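PDB 1M72: caspase-1 subunit p19/18 from Spodoptera frugiperda, which probably cleaves protein substrates as a cysteine protease in the caspase activation cascade that carries out apoptosis. Local coordinates for residues Ser62-Leu65 / Lys66-Gly69; Gln88-Glu92 / Met93-Asp97. All coordinates share one frame; numbering follows the deposited sequence.

Contact 1: Ser62-Leu65 / Lys66-Gly69; sequences SKVL and KTLG
Thr67 turns its hydroxyl back over the last helical turn to reach Val64: with chi1 at 76°, OG1 sits between its own backbone N and carbonyl carbon and donates to Val64 O at 2.8 Å. The bond arrives at a C=O...O angle of 130°, only slightly tilted from the carbonyl plane. The same rotation leaves the methyl CG2 beside Lys63 O, the carbonyl that also receives Thr67 N. One residue earlier along the helix, Lys66 N donates to Ser62 O at 3.1 Å, and the extended Lys66 chain runs back alongside that carbonyl, CG lying 3.3 Å from Ser62 O. Lys66 CE comes 3.6 Å from Ser62 OG, and a water held by this hydroxyl also accepts a weak bond from Lys66 NZ.

These residues close helix 54-67 of the beta-alpha-beta unit that joins strand 31-39 to strand 70-76. The helix ends in a Schellman motif at Gly69, whose positive phi of 102° reverses the chain toward the next strand; Gly69 N donates to Lys66 O at 2.8 Å. Leu68 N, one residue before, donates weakly to both Val64 O and Leu65 O. On the buried side Leu65 CD2 meets Leu68 CD1 loosely at 4.4 Å, while Leu65 also packs on Phe70 and Val72 of strand 70-76 and on Leu212 of helix 203-215. Leu68 O receives Arg32 NH1.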
loop_
_atom_site.group_PDB
_atom_site.type_symbol
_atom_site.label_atom_id
_atom_site.label_comp_id
_atom_site.label_asym_id
_atom_site.label_seq_id
_atom_site.Cartn_x
_atom_site.Cartn_y
_atom_site.Cartn_z
ATOM N N SER C 62 -4.909 3.184 22.400
ATOM C CA SER C 62 -4.221 4.074 23.307
ATOM C C SER C 62 -3.362 3.253 24.285
ATOM O O SER C 62 -2.205 3.569 24.525
ATOM C CB SER C 62 -5.257 4.894 24.088
ATOM O OG SER C 62 -4.642 5.603 25.148
ATOM N N LYS C 63 -3.935 2.191 24.843
ATOM C CA LYS C 63 -3.193 1.382 25.787
ATOM C C LYS C 63 -1.966 0.689 25.177
ATOM O O LYS C 63 -0.871 0.691 25.768
ATOM C CB LYS C 63 -4.107 0.332 26.421
ATOM C CG LYS C 63 -3.352 -0.710 27.241
ATOM C CD LYS C 63 -4.272 -1.501 28.215
ATOM C CE LYS C 63 -3.446 -2.531 29.046
ATOM N NZ LYS C 63 -4.240 -3.202 30.126
ATOM N N VAL C 64 -2.132 0.083 24.011
ATOM C CA VAL C 64 -0.984 -0.576 23.437
ATOM C C VAL C 64 0.083 0.421 22.951
ATOM O O VAL C 64 1.276 0.180 23.122
ATOM C CB VAL C 64 -1.388 -1.561 22.323
ATOM C CG1 VAL C 64 -1.805 -0.792 21.033
ATOM C CG2 VAL C 64 -0.225 -2.524 22.075
ATOM N N LEU C 65 -0.321 1.552 22.383
ATOM C CA LEU C 65 0.665 2.517 21.936
ATOM C C LEU C 65 1.456 3.120 23.132
ATOM O O LEU C 65 2.613 3.518 22.988
ATOM C CB LEU C 65 -0.006 3.609 21.096
ATOM C CG LEU C 65 -0.730 3.075 19.851
ATOM C CD1 LEU C 65 -1.425 4.210 19.130
ATOM C CD2 LEU C 65 0.278 2.387 18.915
ATOM N N LYS C 66 0.857 3.171 24.313
ATOM C CA LYS C 66 1.574 3.697 25.466
ATOM C C LYS C 66 2.660 2.712 25.866
ATOM O O LYS C 66 3.781 3.102 26.154
ATOM C CB LYS C 66 0.625 3.934 26.655
ATOM C CG LYS C 66 -0.154 5.201 26.539
ATOM C CD LYS C 66 -1.216 5.323 27.631
ATOM C CE LYS C 66 -2.033 6.591 27.395
ATOM N NZ LYS C 66 -3.025 6.881 28.466
ATOM N N THR C 67 2.338 1.426 25.865
ATOM C CA THR C 67 3.336 0.438 26.238
ATOM C C THR C 67 4.528 0.445 25.256
ATOM O O THR C 67 5.621 -0.004 25.590
ATOM C CB THR C 67 2.708 -0.976 26.294
ATOM O OG1 THR C 67 2.516 -1.474 24.970
ATOM C CG2 THR C 67 1.341 -0.926 26.977
ATOM N N LEU C 68 4.302 0.963 24.049
ATOM C CA LEU C 68 5.322 1.014 23.015
ATOM C C LEU C 68 6.082 2.325 23.103
ATOM O O LEU C 68 6.987 2.567 22.321
ATOM C CB LEU C 68 4.679 0.851 21.621
ATOM C CG LEU C 68 4.166 -0.570 21.282
ATOM C CD1 LEU C 68 3.427 -0.571 19.963
ATOM C CD2 LEU C 68 5.349 -1.556 21.183
ATOM N N GLY C 69 5.667 3.183 24.033
ATOM C CA GLY C 69 6.357 4.445 24.244
ATOM C C GLY C 69 5.771 5.728 23.689
ATOM O O GLY C 69 6.341 6.807 23.922
HETATM O O HOH W 1 -5.256 8.437 26.386
#

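Contact 2: Gln88-Glu92 / Met93-Asp97; sequences QQTAE and MDHSD
At the C-terminal end of helix 80-92, in the alpha/beta fold of the caspase domain, the His95 side chain folds back to the Thr90 carbonyl, where the chain leaves for strand 98-106; an Asx turn follows in the same loop. His95 NE2 donates to Thr90 O at 2.8 Å in a nearly straight bond, 169° at the hydrogen. The oxygen lies close to the plane of the imidazole, so the ring meets the carbonyl with its edge. CB already points to the helix, and with chi1 -65° CG lies beside the backbone N, anti to the carbonyl carbon, which carries the ring's NE2 to Thr90 O.

Thr90 O is gripped twice, because Met93 N reaches it as well, at 3.1 Å. The two donors come from opposite faces of the carbonyl plane: NE2 is tilted 30° from it, whereas Met93 N stands well above it. Beside this pair, Thr90 CG2 approaches His95 NE2 to 4.2 Å, while the threonine hydroxyl is engaged with Phe86 O a turn earlier. Thr90, Met93 and His95 all rest on Met34 of strand 31-39, which places the helix end and its loop against the central sheet. A water donates to both Ala91 O and Met93 O, bridging these two carbonyls across the exit from the helix. Farther on, Asp94 OD1 closes the Asx turn by accepting Ser96 N, and its syn lone pair takes the Ser96 hydroxyl, with Ser96 OG 2.6 Å from Asp94 OD1.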
loop_
_atom_site.group_PDB
_atom_site.type_symbol
_atom_site.label_atom_id
_atom_site.label_comp_id
_atom_site.label_asym_id
_atom_site.label_seq_id
_atom_site.Cartn_x
_atom_site.Cartn_y
_atom_site.Cartn_z
ATOM N N GLN C 88 -2.115 20.618 11.882
ATOM C CA GLN C 88 -1.139 21.621 11.517
ATOM C C GLN C 88 -0.206 21.930 12.688
ATOM O O GLN C 88 1.000 22.037 12.519
ATOM C CB GLN C 88 -1.833 22.900 11.049
ATOM C CG GLN C 88 -2.662 22.743 9.790
ATOM C CD GLN C 88 -2.645 24.000 8.911
ATOM O OE1 GLN C 88 -1.654 24.738 8.882
ATOM N NE2 GLN C 88 -3.733 24.232 8.165
ATOM N N GLN C 89 -0.752 22.047 13.882
ATOM C CA GLN C 89 0.093 22.374 15.014
ATOM C C GLN C 89 1.066 21.234 15.284
ATOM O O GLN C 89 2.209 21.440 15.709
ATOM C CB GLN C 89 -0.751 22.619 16.248
ATOM C CG GLN C 89 -1.907 23.569 16.049
ATOM C CD GLN C 89 -2.638 23.815 17.359
ATOM O OE1 GLN C 89 -2.856 22.878 18.146
ATOM N NE2 GLN C 89 -3.018 25.075 17.610
ATOM N N THR C 90 0.601 20.019 15.042
ATOM C CA THR C 90 1.446 18.873 15.243
ATOM C C THR C 90 2.568 18.938 14.199
ATOM O O THR C 90 3.740 18.690 14.518
ATOM C CB THR C 90 0.661 17.577 15.058
ATOM O OG1 THR C 90 -0.243 17.414 16.150
ATOM C CG2 THR C 90 1.602 16.397 15.009
ATOM N N ALA C 91 2.204 19.291 12.963
ATOM C CA ALA C 91 3.183 19.366 11.882
ATOM C C ALA C 91 4.172 20.508 12.081
ATOM O O ALA C 91 5.225 20.557 11.437
ATOM C CB ALA C 91 2.493 19.529 10.558
ATOM N N GLU C 92 3.821 21.393 13.001
ATOM C CA GLU C 92 4.596 22.571 13.295
ATOM C C GLU C 92 5.485 22.376 14.500
ATOM O O GLU C 92 6.346 23.192 14.757
ATOM C CB GLU C 92 3.646 23.766 13.517
ATOM C CG GLU C 92 3.436 24.643 12.271
ATOM C CD GLU C 92 2.139 25.451 12.291
ATOM O OE1 GLU C 92 1.705 25.920 13.381
ATOM O OE2 GLU C 92 1.555 25.627 11.189
ATOM N N MET C 93 5.289 21.292 15.238
ATOM C CA MET C 93 6.121 21.059 16.408
ATOM C C MET C 93 7.521 20.579 16.029
ATOM O O MET C 93 7.809 20.279 14.876
ATOM C CB MET C 93 5.440 20.040 17.308
ATOM C CG MET C 93 4.030 20.462 17.679
ATOM S SD MET C 93 3.307 19.313 18.780
ATOM C CE MET C 93 2.569 20.435 20.093
ATOM N N ASP C 94 8.396 20.511 17.010
ATOM C CA ASP C 94 9.749 20.062 16.763
ATOM C C ASP C 94 9.846 18.573 17.102
ATOM O O ASP C 94 9.815 18.183 18.266
ATOM C CB ASP C 94 10.714 20.892 17.616
ATOM C CG ASP C 94 12.156 20.449 17.467
ATOM O OD1 ASP C 94 12.454 19.506 16.697
ATOM O OD2 ASP C 94 12.995 21.057 18.144
ATOM N N HIS C 95 9.956 17.748 16.067
ATOM C CA HIS C 95 10.013 16.297 16.232
ATOM C C HIS C 95 11.427 15.731 16.286
ATOM O O HIS C 95 11.618 14.507 16.225
ATOM C CB HIS C 95 9.226 15.640 15.094
ATOM C CG HIS C 95 7.773 15.953 15.134
ATOM N ND1 HIS C 95 6.891 15.274 15.947
ATOM C CD2 HIS C 95 7.058 16.931 14.533
ATOM C CE1 HIS C 95 5.699 15.823 15.846
ATOM N NE2 HIS C 95 5.772 16.832 14.996
ATOM N N SER C 96 12.406 16.620 16.433
ATOM C CA SER C 96 13.814 16.222 16.477
ATOM C C SER C 96 14.111 15.052 17.394
ATOM O O SER C 96 14.872 14.164 17.030
ATOM C CB SER C 96 14.692 17.410 16.881
ATOM O OG SER C 96 14.696 18.400 15.862
ATOM N N ASP C 97 13.507 15.030 18.571
ATOM C CA ASP C 97 13.803 13.933 19.488
ATOM C C ASP C 97 12.824 12.767 19.499
ATOM O O ASP C 97 12.869 11.939 20.409
ATOM C CB ASP C 97 14.042 14.467 20.917
ATOM C CG ASP C 97 15.280 15.393 20.993
ATOM O OD1 ASP C 97 16.303 15.082 20.364
ATOM O OD2 ASP C 97 15.230 16.441 21.670
HETATM O O HOH W 2 7.714 21.069 12.422
#

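Both contacts lie at the C-terminal ends of successive helices in the caspase domain: contact 1 closes helix 54-67, and contact 2 follows along the chain at the end of helix 80-92, with strand 70-76 between them. Their centres are 20 Å apart and their nearest atoms about 9 Å, so they do not touch. The central mixed sheet links them. Each packs on strand 31-39, contact 1 against Ala35 and Ile37, contact 2 against Met34 and Ile36; as these alternate along the strand, the two helices probably cover opposite faces of the sheet. Each hands the chain to a parallel strand of that sheet, 70-76 and 98-106, the two being separated by strand 31-39. Both lie away from the probable active-site residues.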